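Local atomic coordinates of dTDP-4-amino-4,6-dideoxyglucose formyltransferase (Shewanella sp. FDAARGOS_354, PDB entry 6V2T), a protein that probably transfers a formyl group from a folate cofactor to the amino group of dTDP-4-amino-4,6-dideoxyglucose, a sugar nucleotide linked to lipopolysaccharide O-antigen synthesis. Residues B[167-170]-B[171-175]; B[178-181]-B[182-185]. One frame throughout, in Å; residues are numbered along the deposited sequence. Where two conformers were deposited one is given.

Contact 1 (B[167-170]-B[171-175]); sequences EWDT and SLNVY. With NA (sodium ion), chain J; 0FX (dTDP-4-amino-4,6-dideoxyglucose), chain G; EDO (1,2-ethanediol), chain I.
T170 and N173 hold each other through reciprocal hydrogen bonds. T170 N gives a nearly straight bond of 2.9 Å to N173 OD1, reaching it 34° out of the amide's carbonyl plane. In return N173 N donates to T170 OG1 over 3.2 Å, again almost straight, and L172 N adds a weak, bent bond to the same hydroxyl oxygen. With OG1 set between the backbone N and the carbonyl carbon (chi1 62°), the hydroxyl comes within bonding distance of both amides of the first helical turn. This is a capping box, with T170 as N-cap of helix 171-194, and V174 N opens the regular ladder by bonding T170 O at 3.1 Å.

Metal coordination uses the same amide. The sodium ion is bound by N173 OD1 at 2.4 Å and by W168 O at 2.2 Å, and two waters and the carbonyl oxygen of A263 complete its five oxygen ligands.

Van der Waals packing involves D169, whose OD1 approaches N173 CB at 3.3 Å while OD2, in a salt bridge with R177, lies beside V174 CG2. Y175 OH donates to phosphate oxygen O4P of the bound dTDP-4-amino-4,6-dideoxyglucose at 3.0 Å, and the ligand's deoxyribose atom C4 sits over the centre of one ring face.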
loop_
_atom_site.group_PDB
_atom_site.type_symbol
_atom_site.label_atom_id
_atom_site.label_comp_id
_atom_site.label_asym_id
_atom_site.label_seq_id
_atom_site.Cartn_x
_atom_site.Cartn_y
_atom_site.Cartn_z
ATOM N N GLU B 167 -3.203 -6.079 15.151
ATOM C CA GLU B 167 -2.447 -4.800 15.033
ATOM C C GLU B 167 -2.137 -4.490 13.563
ATOM O O GLU B 167 -2.085 -3.327 13.194
ATOM C CB GLU B 167 -1.103 -4.931 15.765
ATOM C CG GLU B 167 -1.043 -4.253 17.129
ATOM C CD GLU B 167 -2.297 -3.550 17.619
ATOM O OE1 GLU B 167 -2.500 -2.381 17.240
ATOM O OE2 GLU B 167 -3.039 -4.149 18.422
ATOM N N TRP B 168 -1.813 -5.536 12.800
ATOM C CA TRP B 168 -1.275 -5.409 11.416
ATOM C C TRP B 168 -2.402 -5.565 10.381
ATOM O O TRP B 168 -2.086 -5.746 9.208
ATOM C CB TRP B 168 -0.200 -6.458 11.154
ATOM C CG TRP B 168 -0.668 -7.862 11.366
ATOM C CD1 TRP B 168 -1.219 -8.724 10.462
ATOM C CD2 TRP B 168 -0.561 -8.589 12.594
ATOM N NE1 TRP B 168 -1.485 -9.932 11.053
ATOM C CE2 TRP B 168 -1.097 -9.873 12.363
ATOM C CE3 TRP B 168 -0.092 -8.260 13.865
ATOM C CZ2 TRP B 168 -1.176 -10.834 13.369
ATOM C CZ3 TRP B 168 -0.173 -9.215 14.858
ATOM C CH2 TRP B 168 -0.691 -10.481 14.610
ATOM N N ASP B 169 -3.663 -5.487 10.791
ATOM C CA ASP B 169 -4.816 -5.638 9.871
ATOM C C ASP B 169 -5.144 -4.280 9.254
ATOM O O ASP B 169 -5.262 -3.267 10.021
ATOM C CB ASP B 169 -6.053 -6.165 10.600
ATOM C CG ASP B 169 -6.112 -7.668 10.770
ATOM O OD1 ASP B 169 -5.438 -8.385 10.008
ATOM O OD2 ASP B 169 -6.901 -8.108 11.624
ATOM N N THR B 170 -5.415 -4.277 7.948
ATOM C CA THR B 170 -6.203 -3.221 7.270
ATOM C C THR B 170 -7.676 -3.597 7.308
ATOM O O THR B 170 -8.030 -4.740 7.681
ATOM C CB THR B 170 -5.754 -3.045 5.814
ATOM O OG1 THR B 170 -6.004 -4.290 5.156
ATOM C CG2 THR B 170 -4.290 -2.687 5.729
ATOM N N SER B 171 -8.517 -2.676 6.887
ATOM C CA SER B 171 -9.925 -2.957 6.571
ATOM C C SER B 171 -10.035 -4.208 5.695
ATOM O O SER B 171 -10.916 -5.032 5.976
ATOM C CB SER B 171 -10.571 -1.788 5.920
ATOM O OG SER B 171 -11.847 -2.146 5.466
ATOM N N LEU B 172 -9.193 -4.357 4.677
ATOM C CA LEU B 172 -9.352 -5.485 3.720
ATOM C C LEU B 172 -9.074 -6.798 4.473
ATOM O O LEU B 172 -9.831 -7.745 4.308
ATOM C CB LEU B 172 -8.398 -5.284 2.539
ATOM C CG LEU B 172 -8.363 -6.428 1.524
ATOM C CD1 LEU B 172 -9.721 -6.635 0.899
ATOM C CD2 LEU B 172 -7.294 -6.182 0.462
ATOM N N ASN B 173 -8.009 -6.840 5.249
ATOM C CA ASN B 173 -7.648 -8.025 6.057
ATOM C C ASN B 173 -8.845 -8.422 6.944
ATOM O O ASN B 173 -9.236 -9.593 6.916
ATOM C CB ASN B 173 -6.397 -7.794 6.913
ATOM C CG ASN B 173 -5.155 -7.440 6.130
ATOM O OD1 ASN B 173 -4.376 -6.623 6.603
ATOM N ND2 ASN B 173 -4.953 -8.057 4.974
ATOM N N VAL B 174 -9.421 -7.499 7.727
ATOM C CA VAL B 174 -10.541 -7.865 8.635
ATOM C C VAL B 174 -11.754 -8.292 7.793
ATOM O O VAL B 174 -12.414 -9.255 8.163
ATOM C CB VAL B 174 -10.913 -6.734 9.618
ATOM C CG1 VAL B 174 -11.960 -7.236 10.594
ATOM C CG2 VAL B 174 -9.695 -6.219 10.367
ATOM N N TYR B 175 -12.074 -7.560 6.724
ATOM C CA TYR B 175 -13.266 -7.834 5.904
ATOM C C TYR B 175 -13.199 -9.270 5.368
ATOM O O TYR B 175 -14.222 -9.982 5.442
ATOM C CB TYR B 175 -13.364 -6.862 4.739
ATOM C CG TYR B 175 -14.606 -7.037 3.923
ATOM C CD1 TYR B 175 -15.841 -6.653 4.426
ATOM C CD2 TYR B 175 -14.554 -7.571 2.647
ATOM C CE1 TYR B 175 -16.989 -6.768 3.668
ATOM C CE2 TYR B 175 -15.689 -7.665 1.868
ATOM C CZ TYR B 175 -16.910 -7.271 2.383
ATOM O OH TYR B 175 -18.025 -7.384 1.618
HETATM NA NA NA J . -1.999 -6.274 7.051
HETATM O O4P 0FX G . -20.074 -5.364 2.370
HETATM P P2 0FX G . -20.659 -5.067 0.988
HETATM O O3P 0FX G . -21.385 -6.236 0.402
HETATM O O1G 0FX G . -21.719 -3.955 1.316
HETATM C C1G 0FX G . -23.068 -4.167 0.906
HETATM C C2G 0FX G . -23.504 -2.847 0.301
HETATM O O2G 0FX G . -22.727 -2.442 -0.842
HETATM C C3G 0FX G . -23.353 -1.798 1.390
HETATM O O3G 0FX G . -23.871 -0.572 0.853
HETATM C C4G 0FX G . -24.062 -2.224 2.691
HETATM N N4A 0FX G . -23.660 -1.319 3.772
HETATM C C5G 0FX G . -23.752 -3.640 3.162
HETATM C C6G 0FX G . -24.681 -4.049 4.324
HETATM O O5G 0FX G . -23.883 -4.527 2.047
HETATM O OPP 0FX G . -19.701 -4.669 -0.356
HETATM P P 0FX G . -19.138 -3.207 -0.303
HETATM O O1P 0FX G . -20.072 -2.090 -0.285
HETATM O O2P 0FX G . -18.338 -3.019 -1.564
HETATM O O5 0FX G . -18.018 -3.003 0.790
HETATM C C5 0FX G . -17.092 -4.017 1.077
HETATM C C4 0FX G . -15.900 -3.347 1.772
HETATM O O4 0FX G . -15.166 -2.509 0.878
HETATM C C3 0FX G . -16.286 -2.380 2.905
HETATM O O3 0FX G . -16.585 -3.059 4.117
HETATM C C2 0FX G . -15.089 -1.403 3.003
HETATM C C1 0FX G . -14.597 -1.423 1.528
HETATM N N11 0FX G . -15.010 -0.199 0.855
HETATM C C61 0FX G . -16.089 -0.149 0.044
HETATM C C51 0FX G . -16.410 1.052 -0.587
HETATM C C5A 0FX G . -17.632 1.131 -1.496
HETATM C C21 0FX G . -14.243 0.880 1.056
HETATM O O21 0FX G . -13.172 0.782 1.882
HETATM N N31 0FX G . -14.529 2.070 0.475
HETATM C C41 0FX G . -15.604 2.173 -0.350
HETATM O O41 0FX G . -15.903 3.393 -0.884
HETATM C C1 EDO I . -6.013 -4.321 16.933
HETATM O O1 EDO I . -6.622 -3.276 16.176
HETATM C C2 EDO I . -6.159 -3.999 18.364
HETATM O O2 EDO I . -5.742 -2.653 18.620
HETATM O O HOH W 1 -1.847 -8.509 6.826
HETATM O O HOH W 2 -1.754 -4.993 4.986
#

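Contact 2 (B[178-181]-B[182-185]); sequences VQQT and EMDL
E182 folds its aliphatic part back along the preceding turn: CG lies 3.4 Å from V178 O, the carbonyl that also accepts from E182 N at 2.8 Å. Beyond CG the chain runs extended, which brings OE1 3.9 Å from Q179 CA, while OE2 is hydrogen-bonded to H99, a residue of the sugar-nucleotide pocket.

T181 sits on the buried side of the helix, its side chain against K161, C143 and V163 of strands 157-163 and 141-147. Its carbonyl oxygen accepts from L185 N, and L185 CG packs against that same oxygen at 3.4 Å. The T181-L185 and V178-E182 bonds are i to i+4 bonds of an alpha helix in mid-course, here the long helix 171-194 lying along the mixed sheet of the formyltransferase domain.

Q180 carries the one side-chain hydrogen bond between the two turns. Its chain starts anti to the backbone N and then turns about the CB-CG bond (chi2 52°), which directs the amide along the helix. NE2 donates to D184 OD1 at 3.2 Å, with the oxygen in the plane of the amide but approached from 41° above the carboxylate plane. The other end of the amide, OE1, meets M183 CE at 3.2 Å, the two side chains crossing at about a right angle.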
loop_
_atom_site.group_PDB
_atom_site.type_symbol
_atom_site.label_atom_id
_atom_site.label_comp_id
_atom_site.label_asym_id
_atom_site.label_seq_id
_atom_site.Cartn_x
_atom_site.Cartn_y
_atom_site.Cartn_z
ATOM N N VAL B 178 -13.987 -11.699 8.091
ATOM C CA VAL B 178 -15.451 -11.625 8.340
ATOM C C VAL B 178 -16.174 -12.425 7.259
ATOM O O VAL B 178 -17.031 -13.268 7.640
ATOM C CB VAL B 178 -15.946 -10.170 8.425
ATOM C CG1 VAL B 178 -17.459 -10.083 8.411
ATOM C CG2 VAL B 178 -15.380 -9.497 9.655
ATOM N N GLN B 179 -15.791 -12.250 5.994
ATOM C CA GLN B 179 -16.445 -12.962 4.860
ATOM C C GLN B 179 -16.318 -14.470 5.087
ATOM O O GLN B 179 -17.321 -15.180 4.841
ATOM C CB GLN B 179 -15.869 -12.600 3.487
ATOM C CG GLN B 179 -16.183 -11.191 2.992
ATOM C CD GLN B 179 -15.580 -10.942 1.619
ATOM O OE1 GLN B 179 -14.352 -10.877 1.426
ATOM N NE2 GLN B 179 -16.447 -10.762 0.643
ATOM N N GLN B 180 -15.169 -14.944 5.579
ATOM C CA GLN B 180 -14.960 -16.405 5.825
ATOM C C GLN B 180 -15.931 -16.891 6.914
ATOM O O GLN B 180 -16.524 -17.972 6.757
ATOM C CB GLN B 180 -13.524 -16.719 6.243
ATOM C CG GLN B 180 -13.248 -18.219 6.279
ATOM C CD GLN B 180 -13.634 -18.923 4.995
ATOM O OE1 GLN B 180 -13.130 -18.604 3.912
ATOM N NE2 GLN B 180 -14.562 -19.865 5.101
ATOM N N THR B 181 -16.055 -16.118 7.987
ATOM C CA THR B 181 -16.961 -16.387 9.124
ATOM C C THR B 181 -18.420 -16.358 8.663
ATOM O O THR B 181 -19.191 -17.180 9.205
ATOM C CB THR B 181 -16.650 -15.438 10.284
ATOM O OG1 THR B 181 -15.553 -16.076 10.928
ATOM C CG2 THR B 181 -17.792 -15.259 11.252
ATOM N N GLU B 182 -18.806 -15.416 7.788
ATOM C CA GLU B 182 -20.152 -15.353 7.195
ATOM C C GLU B 182 -20.399 -16.657 6.438
ATOM O O GLU B 182 -21.503 -17.198 6.538
ATOM C CB GLU B 182 -20.377 -14.216 6.197
ATOM C CG GLU B 182 -20.321 -12.811 6.758
ATOM C CD GLU B 182 -20.722 -11.772 5.716
ATOM O OE1 GLU B 182 -20.145 -11.804 4.583
ATOM O OE2 GLU B 182 -21.656 -10.973 6.003
ATOM N N MET B 183 -19.399 -17.134 5.692
ATOM C CA MET B 183 -19.555 -18.391 4.914
ATOM C C MET B 183 -19.663 -19.583 5.860
ATOM O O MET B 183 -20.539 -20.412 5.609
ATOM C CB MET B 183 -18.399 -18.545 3.934
ATOM C CG MET B 183 -18.530 -17.550 2.810
ATOM S SD MET B 183 -17.302 -17.783 1.486
ATOM C CE MET B 183 -15.763 -17.696 2.394
ATOM N N ASP B 184 -18.854 -19.630 6.921
ATOM C CA ASP B 184 -18.916 -20.674 7.965
ATOM C C ASP B 184 -20.318 -20.694 8.589
ATOM O O ASP B 184 -20.884 -21.779 8.694
ATOM C CB ASP B 184 -17.865 -20.471 9.061
ATOM C CG ASP B 184 -16.409 -20.697 8.670
ATOM O OD1 ASP B 184 -16.161 -21.159 7.540
ATOM O OD2 ASP B 184 -15.537 -20.339 9.499
ATOM N N LEU B 185 -20.863 -19.533 9.011
ATOM C CA LEU B 185 -22.222 -19.462 9.613
ATOM C C LEU B 185 -23.281 -19.982 8.645
ATOM O O LEU B 185 -24.187 -20.745 9.082
ATOM C CB LEU B 185 -22.544 -18.017 10.023
ATOM C CG LEU B 185 -21.841 -17.520 11.272
ATOM C CD1 LEU B 185 -22.064 -16.020 11.434
ATOM C CD2 LEU B 185 -22.329 -18.250 12.527
#

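How the contacts relate
Contacts 1 and 2 follow one another on helix 171-194, their centres about 15 Å apart; apart from adjoining in sequence, they do not touch. Contact 1 begins the helix and ties it to the sodium site, while contact 2 carries it along the sheet, its centre about 11 Å from the centre of the chain, against about 17 Å for contact 1. Both bear on the dTDP-sugar site: Y175 binds the ligand directly, whereas E182 acts from the second shell through H99, which is itself hydrogen-bonded to the sugar nucleotide. The side chain of Q179 lies about 7 Å from that ligand, and the side chain of E182 about 10 Å from the bound folic acid.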